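PDB 6ED2: glycosyl hydrolase family 2, TIM barrel domain protein from Faecalibacterium prausnitzii A2-165, which acts as a gut bacterial beta-glucuronidase, probably hydrolysing beta-D-glucuronides, including glucuronide conjugates of drugs, to release glucuronic acid. Local coordinates for residues T36-G41 against S106-V111; L69-P74 against D79-K84; L211-R216 against D293-R298; D490-N495 against D520-V525. All blocks are in the same frame, centred on the assembly; numbering follows the deposited sequence.

From the N terminus, interaction 1 closes the first loop, joining residues 36-41 to 106-111 on the sheet of the sugar-binding domain. Interaction 2 (69-74 with 79-84) is nested inside that loop; its strand 69-73 neighbours strand 38-51 in the same sheet, and both contacts also touch the second subunit. The other two follow in series, with no crossing. Interaction 3 (211-216 with 293-298) spans the next domain, tying its first strand to its last, with nearest atoms about 5 Å from those of interaction 1. Interaction 4 (490-495 with 520-525) lies in the TIM barrel, where strand meets helix, its centre about 50 Å from that of interaction 1.

Interaction 1. Residues T36-G41 against S106-V111; sequences TRRLIG and SGWDIV
Trp108 turns the edge of its indole to Thr36 and comes near Arg38 NH2 with its CZ2 atom. The N-H is spent on the Thr36 backbone: Trp108 NE1 donates to Thr36 O over 3.1 Å, nearly straight at 174°. The oxygen lies in the ring plane, so the indole meets it squarely edge-on, while the donor itself sits tilted out of the plane of the carbonyl. This straight, in-plane bond helps to set the rotation of the ring. Trp108 CZ2 comes 4.2 Å from Arg38 NH2, a loose approach in which guanidinium and indole planes stand 51° apart. The Arg38 chain, bent about the CB-CG bond (chi2 -50°), folds its guanidinium back over the residues that precede the strand, where NH1 bonds to Thr35 O and, weakly, to Arg37 O.

The contact joins the chain at the beginnings of two strands of the antiparallel sheet in the sugar-binding domain of family 2 glycosidases, a jelly-roll-like beta sandwich. Strands 38-51 and 109-114 do not pair here; each bonds to strand 200-205, and Arg38 and Trp108 meet over its Ala204. Arg38 NE forms a salt bridge to Glu104 of the second subunit, a residue that also packs on Trp108, which places the pair at a subunit interface. Thr36 faces the next domain instead: its OG1 bonds to Glu290 N and Asp289 OD1, on the strand 286-295, with a bound magnesium ion about 11 Å from its side chain.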
loop_
_atom_site.group_PDB
_atom_site.type_symbol
_atom_site.label_atom_id
_atom_site.label_comp_id
_atom_site.label_asym_id
_atom_site.label_seq_id
_atom_site.Cartn_x
_atom_site.Cartn_y
_atom_site.Cartn_z
ATOM N N THR A 36 4.807 24.855 48.399
ATOM C CA THR A 36 6.092 24.553 49.018
ATOM C C THR A 36 7.060 23.786 48.133
ATOM O O THR A 36 8.213 23.580 48.540
ATOM C CB THR A 36 5.885 23.723 50.291
ATOM O OG1 THR A 36 5.228 22.505 49.932
ATOM C CG2 THR A 36 5.011 24.468 51.294
ATOM N N ARG A 37 6.637 23.320 46.968
ATOM C CA ARG A 37 7.497 22.511 46.114
ATOM C C ARG A 37 7.756 23.235 44.802
ATOM O O ARG A 37 6.830 23.774 44.185
ATOM C CB ARG A 37 6.868 21.144 45.848
ATOM C CG ARG A 37 6.631 20.321 47.132
ATOM C CD ARG A 37 6.026 18.954 46.807
ATOM N NE ARG A 37 5.773 18.159 48.013
ATOM C CZ ARG A 37 5.819 16.829 48.044
ATOM N NH1 ARG A 37 6.110 16.151 46.932
ATOM N NH2 ARG A 37 5.580 16.178 49.180
ATOM N N ARG A 38 9.009 23.243 44.384
ATOM C CA ARG A 38 9.386 23.760 43.079
ATOM C C ARG A 38 9.590 22.597 42.122
ATOM O O ARG A 38 9.954 21.488 42.530
ATOM C CB ARG A 38 10.655 24.607 43.173
ATOM C CG ARG A 38 10.556 25.712 44.208
ATOM C CD ARG A 38 9.283 26.511 44.042
ATOM N NE ARG A 38 9.101 27.488 45.126
ATOM C CZ ARG A 38 8.025 27.579 45.913
ATOM N NH1 ARG A 38 6.994 26.748 45.759
ATOM N NH2 ARG A 38 7.970 28.518 46.855
ATOM N N LEU A 39 9.354 22.862 40.840
ATOM C CA LEU A 39 9.376 21.826 39.815
ATOM C C LEU A 39 9.944 22.404 38.524
ATOM O O LEU A 39 9.411 23.381 37.988
ATOM C CB LEU A 39 7.963 21.278 39.591
ATOM C CG LEU A 39 7.872 20.127 38.588
ATOM C CD1 LEU A 39 8.749 18.985 39.041
ATOM C CD2 LEU A 39 6.434 19.686 38.406
ATOM N N ILE A 40 10.999 21.783 38.004
ATOM C CA ILE A 40 11.621 22.210 36.757
ATOM C C ILE A 40 11.825 20.990 35.867
ATOM O O ILE A 40 12.556 20.067 36.239
ATOM C CB ILE A 40 12.962 22.916 37.004
ATOM C CG1 ILE A 40 12.740 24.179 37.838
ATOM C CG2 ILE A 40 13.633 23.267 35.663
ATOM C CD1 ILE A 40 14.006 25.005 38.056
ATOM N N GLY A 41 11.205 20.990 34.692
ATOM C CA GLY A 41 11.421 19.905 33.752
ATOM C C GLY A 41 12.793 19.988 33.107
ATOM O O GLY A 41 13.309 21.069 32.827
ATOM N N SER A 106 18.683 26.972 48.325
ATOM C CA SER A 106 19.422 26.592 49.526
ATOM C C SER A 106 18.470 26.359 50.694
ATOM O O SER A 106 17.576 27.167 50.952
ATOM C CB SER A 106 20.428 27.691 49.884
ATOM O OG SER A 106 21.569 27.151 50.524
ATOM N N GLY A 107 18.655 25.241 51.395
ATOM C CA GLY A 107 17.772 24.872 52.479
ATOM C C GLY A 107 16.642 23.937 52.094
ATOM O O GLY A 107 16.062 23.292 52.974
ATOM N N TRP A 108 16.301 23.857 50.817
ATOM C CA TRP A 108 15.377 22.855 50.322
ATOM C C TRP A 108 16.121 21.549 50.068
ATOM O O TRP A 108 17.335 21.532 49.860
ATOM C CB TRP A 108 14.765 23.303 49.005
ATOM C CG TRP A 108 13.444 23.966 49.005
ATOM C CD1 TRP A 108 12.231 23.359 48.922
ATOM C CD2 TRP A 108 13.192 25.375 48.959
ATOM N NE1 TRP A 108 11.229 24.301 48.871
ATOM C CE2 TRP A 108 11.795 25.548 48.890
ATOM C CE3 TRP A 108 14.008 26.505 49.004
ATOM C CZ2 TRP A 108 11.196 26.803 48.855
ATOM C CZ3 TRP A 108 13.411 27.756 48.973
ATOM C CH2 TRP A 108 12.018 27.892 48.897
ATOM N N ASP A 109 15.380 20.445 50.066
ATOM C CA ASP A 109 15.904 19.215 49.487
ATOM C C ASP A 109 15.901 19.318 47.966
ATOM O O ASP A 109 14.935 19.802 47.369
ATOM C CB ASP A 109 15.075 18.012 49.931
ATOM C CG ASP A 109 15.836 17.097 50.892
ATOM O OD1 ASP A 109 17.061 17.292 51.127
ATOM O OD2 ASP A 109 15.182 16.196 51.439
ATOM N N ILE A 110 16.987 18.866 47.348
ATOM C CA ILE A 110 17.152 18.900 45.898
ATOM C C ILE A 110 17.120 17.468 45.400
ATOM O O ILE A 110 18.014 16.671 45.727
ATOM C CB ILE A 110 18.463 19.582 45.463
ATOM C CG1 ILE A 110 18.751 20.839 46.298
ATOM C CG2 ILE A 110 18.378 19.935 43.976
ATOM C CD1 ILE A 110 17.674 21.888 46.199
ATOM N N VAL A 111 16.107 17.149 44.589
ATOM C CA VAL A 111 15.812 15.780 44.187
ATOM C C VAL A 111 15.553 15.732 42.686
ATOM O O VAL A 111 14.744 16.513 42.170
ATOM C CB VAL A 111 14.585 15.224 44.950
ATOM C CG1 VAL A 111 14.396 13.742 44.646
ATOM C CG2 VAL A 111 14.698 15.479 46.471
#

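Interaction 2. Residues L69-P74 against D79-K84; sequences LSMPVP and DLFTDK
Leu69 and Met71 close on the Phe81 ring, while Met71 and Pro72 close on Leu80. Leu69 CD2 lies at the ring edge, near its plane, 3.9 Å from Phe81 CE1, and its CD1 stands 4.0 Å from Phe81 CZ. Met71 runs at about a right angle to Phe81 and sets its methyl CE 3.6 Å from Phe81 CZ. Its sulfur serves the other neighbour, Met71 SD touching Leu80 CD1 at 3.5 Å. That same methyl of Leu80 also meets the proline ring, 3.7 Å from Pro72 CG. Met71 can bridge both partners because its chain leaves with CG anti to the backbone N (chi1 175°) and then bends at both chi2 and chi3.

Strand 69-73 belongs to the sugar-binding domain, bonding antiparallel to strand 38-51 through Leu69, Met71 and Val73; the segment 79-84 follows the short strand 75-76 as irregular chain laid against strand 69-73. Near its end Asp83 is the N-cap of helix 84-87. The methionine also packs on Phe48, Tyr95 and Phe77. Leu334 of the second subunit packs on Pro72, and Lys338 of that subunit on Leu80.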
loop_
_atom_site.group_PDB
_atom_site.type_symbol
_atom_site.label_atom_id
_atom_site.label_comp_id
_atom_site.label_asym_id
_atom_site.label_seq_id
_atom_site.Cartn_x
_atom_site.Cartn_y
_atom_site.Cartn_z
ATOM N N LEU A 69 26.744 12.398 21.036
ATOM C CA LEU A 69 25.811 12.875 20.031
ATOM C C LEU A 69 24.569 13.385 20.741
ATOM O O LEU A 69 24.300 13.029 21.893
ATOM C CB LEU A 69 25.453 11.776 19.012
ATOM C CG LEU A 69 24.956 10.454 19.584
ATOM C CD1 LEU A 69 23.443 10.469 19.642
ATOM C CD2 LEU A 69 25.434 9.300 18.743
ATOM N N SER A 70 23.820 14.242 20.054
ATOM C CA SER A 70 22.629 14.831 20.651
ATOM C C SER A 70 21.496 13.815 20.646
ATOM O O SER A 70 21.332 13.052 19.692
ATOM C CB SER A 70 22.214 16.092 19.894
ATOM O OG SER A 70 21.783 15.746 18.589
ATOM N N MET A 71 20.725 13.797 21.717
ATOM C CA MET A 71 19.687 12.788 21.854
ATOM C C MET A 71 18.504 13.409 22.572
ATOM O O MET A 71 18.666 13.946 23.671
ATOM C CB MET A 71 20.211 11.564 22.614
ATOM C CG MET A 71 19.166 10.495 22.903
ATOM S SD MET A 71 18.606 9.633 21.406
ATOM C CE MET A 71 20.142 9.342 20.518
ATOM N N PRO A 72 17.317 13.410 21.972
ATOM C CA PRO A 72 16.151 13.973 22.664
ATOM C C PRO A 72 15.721 13.073 23.817
ATOM O O PRO A 72 15.773 11.845 23.725
ATOM C CB PRO A 72 15.074 14.031 21.571
ATOM C CG PRO A 72 15.471 12.942 20.602
ATOM C CD PRO A 72 16.990 12.883 20.635
ATOM N N VAL A 73 15.301 13.707 24.905
ATOM C CA VAL A 73 14.726 13.058 26.077
ATOM C C VAL A 73 13.384 13.736 26.314
ATOM O O VAL A 73 13.327 14.972 26.361
ATOM C CB VAL A 73 15.652 13.189 27.297
ATOM C CG1 VAL A 73 14.964 12.681 28.551
ATOM C CG2 VAL A 73 16.982 12.457 27.061
ATOM N N PRO A 74 12.271 13.002 26.432
ATOM C CA PRO A 74 12.118 11.544 26.414
ATOM C C PRO A 74 12.028 10.927 25.017
ATOM O O PRO A 74 11.353 11.464 24.148
ATOM C CB PRO A 74 10.793 11.339 27.165
ATOM C CG PRO A 74 9.983 12.560 26.747
ATOM C CD PRO A 74 10.989 13.689 26.702
ATOM N N ASP A 79 15.211 4.133 17.244
ATOM C CA ASP A 79 14.661 4.405 15.916
ATOM C C ASP A 79 15.027 5.786 15.377
ATOM O O ASP A 79 14.530 6.180 14.313
ATOM C CB ASP A 79 13.137 4.260 15.930
ATOM C CG ASP A 79 12.692 2.816 15.908
ATOM O OD1 ASP A 79 13.578 1.927 15.830
ATOM O OD2 ASP A 79 11.457 2.571 15.973
ATOM N N LEU A 80 15.858 6.534 16.093
ATOM C CA LEU A 80 16.321 7.822 15.599
ATOM C C LEU A 80 17.451 7.663 14.592
ATOM O O LEU A 80 17.618 8.526 13.722
ATOM C CB LEU A 80 16.766 8.699 16.778
ATOM C CG LEU A 80 15.621 8.927 17.780
ATOM C CD1 LEU A 80 16.095 9.682 18.967
ATOM C CD2 LEU A 80 14.503 9.692 17.103
ATOM N N PHE A 81 18.208 6.568 14.677
ATOM C CA PHE A 81 19.396 6.357 13.857
ATOM C C PHE A 81 19.045 5.754 12.500
ATOM O O PHE A 81 17.973 5.174 12.299
ATOM C CB PHE A 81 20.386 5.439 14.573
ATOM C CG PHE A 81 20.880 5.988 15.880
ATOM C CD1 PHE A 81 21.898 6.922 15.911
ATOM C CD2 PHE A 81 20.319 5.579 17.075
ATOM C CE1 PHE A 81 22.360 7.433 17.115
ATOM C CE2 PHE A 81 20.776 6.090 18.284
ATOM C CZ PHE A 81 21.799 7.026 18.300
ATOM N N THR A 82 19.982 5.879 11.564
ATOM C CA THR A 82 19.799 5.280 10.250
ATOM C C THR A 82 20.533 3.959 10.071
ATOM O O THR A 82 20.325 3.300 9.048
ATOM C CB THR A 82 20.253 6.249 9.155
ATOM O OG1 THR A 82 21.575 6.701 9.451
ATOM C CG2 THR A 82 19.303 7.444 9.091
ATOM N N ASP A 83 21.383 3.557 11.022
ATOM C CA ASP A 83 22.143 2.310 10.940
ATOM C C ASP A 83 21.626 1.287 11.953
ATOM O O ASP A 83 21.223 1.647 13.065
ATOM C CB ASP A 83 23.628 2.564 11.184
ATOM C CG ASP A 83 23.909 2.984 12.611
ATOM O OD1 ASP A 83 23.376 4.027 13.037
ATOM O OD2 ASP A 83 24.652 2.270 13.314
ATOM N N LYS A 84 21.674 0.004 11.573
ATOM C CA LYS A 84 21.066 -1.044 12.388
ATOM C C LYS A 84 21.873 -1.342 13.661
ATOM O O LYS A 84 21.289 -1.728 14.682
ATOM C CB LYS A 84 20.884 -2.317 11.543
ATOM C CG LYS A 84 20.146 -3.448 12.266
ATOM C CD LYS A 84 19.841 -4.620 11.350
ATOM C CE LYS A 84 18.970 -4.192 10.188
ATOM N NZ LYS A 84 18.223 -5.348 9.624
#

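Interaction 3. Residues L211-R216 against D293-R298; sequences LDYSTR and DRIGIR
Tyr213 overlaps Asp293 with the hydroxyl end of its ring, and Tyr213 OH donates to Asp293 OD2 over a short 2.7 Å. The acceptor lies at the ring edge, in the plane of the phenol, but the ring and carboxylate planes are 86° apart and the hydroxyl reaches the carboxylate from above, 49° out of its plane. The second oxygen holds the group from the other end: Asp293 OD1 takes the backbone amide Arg294 N at 2.8 Å. Beside this bond Ile295 brings its CG2 branch to 3.7 Å from Tyr213 OH, again near the plane of the ring.

Strand 210-219 belongs to the three-stranded sheet and strand 286-295 to the four-stranded sheet of the immunoglobulin-like beta sandwich of the family, so the tyrosine spans the gap between the layers, where the CA atoms of Tyr213 and Asp293 are 10.3 Å apart. Just before it, Leu211 and Asp212 both face Ser231 in a classic beta bulge. A leucine in place of Asp293 would probably leave the buried tyrosine's hydroxyl without this acceptor and the ring less firmly anchored. Leu277 and Ile279 of strand 275-283 pack on the phenol, and Ile226 of strand 223-232 on Ile295. From the TIM barrel domain, Asn429 ND2 bonds to Tyr213 O.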
loop_
_atom_site.group_PDB
_atom_site.type_symbol
_atom_site.label_atom_id
_atom_site.label_comp_id
_atom_site.label_asym_id
_atom_site.label_seq_id
_atom_site.Cartn_x
_atom_site.Cartn_y
_atom_site.Cartn_z
ATOM N N LEU A 211 5.269 11.911 51.698
ATOM C CA LEU A 211 5.843 10.886 50.832
ATOM C C LEU A 211 4.804 10.025 50.135
ATOM O O LEU A 211 5.098 9.443 49.086
ATOM C CB LEU A 211 6.765 9.959 51.628
ATOM C CG LEU A 211 7.833 10.615 52.507
ATOM C CD1 LEU A 211 8.454 9.569 53.402
ATOM C CD2 LEU A 211 8.905 11.288 51.678
ATOM N N ASP A 212 3.602 9.920 50.687
ATOM C CA ASP A 212 2.616 9.008 50.130
ATOM C C ASP A 212 1.267 9.313 50.762
ATOM O O ASP A 212 1.178 9.973 51.799
ATOM C CB ASP A 212 3.011 7.541 50.373
ATOM C CG ASP A 212 2.257 6.562 49.473
ATOM O OD1 ASP A 212 1.633 6.993 48.479
ATOM O OD2 ASP A 212 2.277 5.349 49.770
ATOM N N TYR A 213 0.215 8.850 50.103
ATOM C CA TYR A 213 -1.116 8.880 50.670
ATOM C C TYR A 213 -1.896 7.765 50.007
ATOM O O TYR A 213 -1.520 7.267 48.944
ATOM C CB TYR A 213 -1.807 10.237 50.490
ATOM C CG TYR A 213 -2.356 10.491 49.102
ATOM C CD1 TYR A 213 -3.675 10.209 48.799
ATOM C CD2 TYR A 213 -1.544 11.029 48.089
ATOM C CE1 TYR A 213 -4.188 10.436 47.527
ATOM C CE2 TYR A 213 -2.051 11.272 46.806
ATOM C CZ TYR A 213 -3.379 10.970 46.536
ATOM O OH TYR A 213 -3.925 11.193 45.286
ATOM N N SER A 214 -2.977 7.362 50.660
ATOM C CA SER A 214 -3.829 6.300 50.152
ATOM C C SER A 214 -5.267 6.722 50.380
ATOM O O SER A 214 -5.549 7.513 51.285
ATOM C CB SER A 214 -3.545 4.939 50.844
ATOM O OG SER A 214 -4.084 4.913 52.168
ATOM N N THR A 215 -6.166 6.187 49.549
ATOM C CA THR A 215 -7.602 6.429 49.638
ATOM C C THR A 215 -8.352 5.114 49.433
ATOM O O THR A 215 -7.893 4.228 48.702
ATOM C CB THR A 215 -8.101 7.470 48.592
ATOM O OG1 THR A 215 -7.713 7.076 47.264
ATOM C CG2 THR A 215 -7.559 8.863 48.893
ATOM N N ARG A 216 -9.497 5.002 50.123
ATOM C CA ARG A 216 -10.521 3.969 49.971
ATOM C C ARG A 216 -11.856 4.681 49.880
ATOM O O ARG A 216 -12.062 5.705 50.534
ATOM C CB ARG A 216 -10.618 2.980 51.177
ATOM C CG ARG A 216 -9.412 2.109 51.429
ATOM C CD ARG A 216 -9.231 1.770 52.928
ATOM N NE ARG A 216 -7.814 1.469 53.229
ATOM C CZ ARG A 216 -7.060 2.109 54.134
ATOM N NH1 ARG A 216 -7.574 3.090 54.865
ATOM N NH2 ARG A 216 -5.792 1.765 54.317
ATOM N N ASP A 293 -3.313 16.852 44.320
ATOM C CA ASP A 293 -3.635 15.770 43.407
ATOM C C ASP A 293 -5.119 15.865 43.101
ATOM O O ASP A 293 -5.840 16.711 43.645
ATOM C CB ASP A 293 -3.244 14.407 43.997
ATOM C CG ASP A 293 -2.961 13.346 42.929
ATOM O OD1 ASP A 293 -3.251 13.583 41.724
ATOM O OD2 ASP A 293 -2.470 12.255 43.315
ATOM N N ARG A 294 -5.555 15.024 42.176
ATOM C CA ARG A 294 -6.958 14.935 41.810
ATOM C C ARG A 294 -7.381 13.487 41.945
ATOM O O ARG A 294 -6.639 12.583 41.542
ATOM C CB ARG A 294 -7.183 15.445 40.403
ATOM C CG ARG A 294 -6.674 16.861 40.235
ATOM C CD ARG A 294 -6.739 17.295 38.800
ATOM N NE ARG A 294 -8.091 17.652 38.391
ATOM C CZ ARG A 294 -8.565 17.433 37.166
ATOM N NH1 ARG A 294 -7.786 16.839 36.247
ATOM N NH2 ARG A 294 -9.813 17.786 36.866
ATOM N N ILE A 295 -8.550 13.268 42.545
ATOM C CA ILE A 295 -9.039 11.929 42.819
ATOM C C ILE A 295 -10.478 11.830 42.341
ATOM O O ILE A 295 -11.201 12.822 42.248
ATOM C CB ILE A 295 -8.957 11.570 44.315
ATOM C CG1 ILE A 295 -9.856 12.503 45.121
ATOM C CG2 ILE A 295 -7.537 11.619 44.805
ATOM C CD1 ILE A 295 -9.696 12.340 46.633
ATOM N N GLY A 296 -10.890 10.613 42.043
ATOM C CA GLY A 296 -12.261 10.335 41.662
ATOM C C GLY A 296 -12.898 9.440 42.705
ATOM O O GLY A 296 -12.246 8.544 43.245
ATOM N N ILE A 297 -14.166 9.703 42.993
ATOM C CA ILE A 297 -14.913 8.960 43.997
ATOM C C ILE A 297 -15.643 7.829 43.281
ATOM O O ILE A 297 -16.629 8.058 42.572
ATOM C CB ILE A 297 -15.888 9.868 44.758
ATOM C CG1 ILE A 297 -15.124 11.003 45.448
ATOM C CG2 ILE A 297 -16.657 9.071 45.791
ATOM C CD1 ILE A 297 -16.034 11.907 46.270
ATOM N N ARG A 298 -15.151 6.609 43.457
ATOM C CA ARG A 298 -15.758 5.452 42.820
ATOM C C ARG A 298 -15.342 4.199 43.578
ATOM O O ARG A 298 -14.227 4.119 44.105
ATOM C CB ARG A 298 -15.348 5.344 41.344
ATOM C CG ARG A 298 -13.853 5.099 41.136
ATOM C CD ARG A 298 -13.539 3.620 40.962
ATOM N NE ARG A 298 -12.108 3.310 40.866
ATOM C CZ ARG A 298 -11.334 3.025 41.909
ATOM N NH1 ARG A 298 -11.853 3.045 43.133
ATOM N NH2 ARG A 298 -10.042 2.740 41.732
#

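Interaction 4. Residues D490-N495 against D520-V525; sequences DFVSLN and DGWAKV
Leu494 and Val492 lie over one and the same face of the Trp522 indole. The CH-pi contact is made by Leu494 CD1, 3.9 Å from the centroid of the five-membered ring of Trp522 and 22° off its normal. Apolar packing supplies the rest. The other branch, Leu494 CD2, sits toward the rim of the benzene ring, 3.6 Å from Trp522 CZ2, so the two methyls of one leucine straddle both rings. The leucine and the indole lie alongside one another, pointing opposite ways. Val492 crosses the indole at about a right angle, its rotation (chi1 173°) carrying CG1 to 3.9 Å from Trp522 CZ3. Pro480 also packs on Trp522.

These are the outward-facing residues of a barrel strand meeting a helix of the TIM barrel. Of polar contacts, the indole makes one to its own helix: Trp522 NE1 bonds to Glu518 OE2, one turn earlier, which is likely to steady the ring. Reduced to an alanine, Trp522 would probably leave a gap over Leu494 and Val492 and take the indole partner from Glu518. In this last turn the i to i+4 backbone bonds are weak and i to i+3 bonds appear, Lys524 N reaching Gly521 O at 2.9 Å.

Strand 492-495 bonds in parallel to strands 470-474 and 531-535, and helix 508-525 is the connection in the beta-alpha-beta unit that leads from it to strand 531-535.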
loop_
_atom_site.group_PDB
_atom_site.type_symbol
_atom_site.label_atom_id
_atom_site.label_comp_id
_atom_site.label_asym_id
_atom_site.label_seq_id
_atom_site.Cartn_x
_atom_site.Cartn_y
_atom_site.Cartn_z
ATOM N N ASP A 490 -8.466 -13.622 40.747
ATOM C CA ASP A 490 -9.824 -13.206 41.106
ATOM C C ASP A 490 -10.740 -13.175 39.888
ATOM O O ASP A 490 -11.970 -13.260 40.019
ATOM C CB ASP A 490 -9.818 -11.826 41.768
ATOM C CG ASP A 490 -8.922 -11.760 42.999
ATOM O OD1 ASP A 490 -8.964 -12.688 43.844
ATOM O OD2 ASP A 490 -8.183 -10.763 43.136
ATOM N N PHE A 491 -10.170 -12.995 38.707
ATOM C CA PHE A 491 -10.895 -13.178 37.466
ATOM C C PHE A 491 -9.861 -13.680 36.483
ATOM O O PHE A 491 -8.672 -13.382 36.626
ATOM C CB PHE A 491 -11.613 -11.895 36.995
ATOM C CG PHE A 491 -10.685 -10.736 36.657
ATOM C CD1 PHE A 491 -10.231 -10.547 35.357
ATOM C CD2 PHE A 491 -10.293 -9.832 37.631
ATOM C CE1 PHE A 491 -9.392 -9.481 35.038
ATOM C CE2 PHE A 491 -9.442 -8.761 37.323
ATOM C CZ PHE A 491 -9.000 -8.586 36.021
ATOM N N VAL A 492 -10.294 -14.510 35.559
ATOM C CA VAL A 492 -9.369 -15.141 34.627
ATOM C C VAL A 492 -9.280 -14.279 33.374
ATOM O O VAL A 492 -10.295 -13.751 32.899
ATOM C CB VAL A 492 -9.814 -16.586 34.320
ATOM C CG1 VAL A 492 -8.971 -17.197 33.218
ATOM C CG2 VAL A 492 -9.691 -17.440 35.602
ATOM N N SER A 493 -8.052 -14.104 32.865
ATOM C CA SER A 493 -7.770 -13.366 31.633
ATOM C C SER A 493 -7.117 -14.313 30.641
ATOM O O SER A 493 -6.038 -14.852 30.916
ATOM C CB SER A 493 -6.838 -12.174 31.892
ATOM O OG SER A 493 -7.393 -11.262 32.824
ATOM N N LEU A 494 -7.748 -14.502 29.485
ATOM C CA LEU A 494 -7.232 -15.431 28.489
ATOM C C LEU A 494 -6.674 -14.677 27.290
ATOM O O LEU A 494 -7.277 -13.704 26.820
ATOM C CB LEU A 494 -8.323 -16.405 28.015
ATOM C CG LEU A 494 -8.925 -17.387 29.033
ATOM C CD1 LEU A 494 -9.897 -18.344 28.332
ATOM C CD2 LEU A 494 -7.848 -18.173 29.793
ATOM N N ASN A 495 -5.526 -15.139 26.797
ATOM C CA ASN A 495 -4.990 -14.747 25.497
ATOM C C ASN A 495 -5.222 -15.916 24.549
ATOM O O ASN A 495 -4.539 -16.939 24.651
ATOM C CB ASN A 495 -3.499 -14.410 25.582
ATOM C CG ASN A 495 -3.208 -13.179 26.449
ATOM O OD1 ASN A 495 -4.118 -12.529 26.979
ATOM N ND2 ASN A 495 -1.932 -12.862 26.593
ATOM N N ASP A 520 -15.725 -24.739 27.523
ATOM C CA ASP A 520 -16.470 -25.635 28.407
ATOM C C ASP A 520 -15.613 -26.067 29.590
ATOM O O ASP A 520 -16.132 -26.224 30.697
ATOM C CB ASP A 520 -16.980 -26.864 27.646
ATOM C CG ASP A 520 -17.966 -26.506 26.520
ATOM O OD1 ASP A 520 -18.669 -25.464 26.607
ATOM O OD2 ASP A 520 -18.042 -27.284 25.536
ATOM N N GLY A 521 -14.305 -26.250 29.373
ATOM C CA GLY A 521 -13.397 -26.500 30.483
ATOM C C GLY A 521 -13.313 -25.332 31.453
ATOM O O GLY A 521 -13.408 -25.518 32.670
ATOM N N TRP A 522 -13.139 -24.104 30.927
ATOM C CA TRP A 522 -13.082 -22.930 31.800
ATOM C C TRP A 522 -14.373 -22.766 32.593
ATOM O O TRP A 522 -14.348 -22.348 33.758
ATOM C CB TRP A 522 -12.774 -21.653 30.994
ATOM C CG TRP A 522 -11.367 -21.633 30.605
ATOM C CD1 TRP A 522 -10.856 -21.839 29.355
ATOM C CD2 TRP A 522 -10.245 -21.476 31.482
ATOM N NE1 TRP A 522 -9.481 -21.815 29.400
ATOM C CE2 TRP A 522 -9.081 -21.583 30.693
ATOM C CE3 TRP A 522 -10.113 -21.247 32.855
ATOM C CZ2 TRP A 522 -7.800 -21.481 31.233
ATOM C CZ3 TRP A 522 -8.834 -21.132 33.392
ATOM C CH2 TRP A 522 -7.697 -21.251 32.582
ATOM N N ALA A 523 -15.511 -23.092 31.984
ATOM C CA ALA A 523 -16.773 -23.018 32.719
ATOM C C ALA A 523 -16.745 -23.898 33.958
ATOM O O ALA A 523 -17.400 -23.580 34.957
ATOM C CB ALA A 523 -17.938 -23.432 31.824
ATOM N N LYS A 524 -15.988 -24.997 33.909
ATOM C CA LYS A 524 -15.964 -25.942 35.019
ATOM C C LYS A 524 -15.029 -25.501 36.135
ATOM O O LYS A 524 -15.270 -25.854 37.294
ATOM C CB LYS A 524 -15.558 -27.330 34.523
ATOM C CG LYS A 524 -16.699 -28.070 33.848
ATOM C CD LYS A 524 -16.173 -29.145 32.895
ATOM C CE LYS A 524 -17.305 -29.741 32.052
ATOM N NZ LYS A 524 -16.869 -30.150 30.675
ATOM N N VAL A 525 -13.977 -24.726 35.827
ATOM C CA VAL A 525 -12.994 -24.375 36.848
ATOM C C VAL A 525 -13.176 -22.969 37.417
ATOM O O VAL A 525 -12.500 -22.629 38.402
ATOM C CB VAL A 525 -11.551 -24.548 36.324
ATOM C CG1 VAL A 525 -11.361 -25.940 35.727
ATOM C CG2 VAL A 525 -11.193 -23.457 35.311
#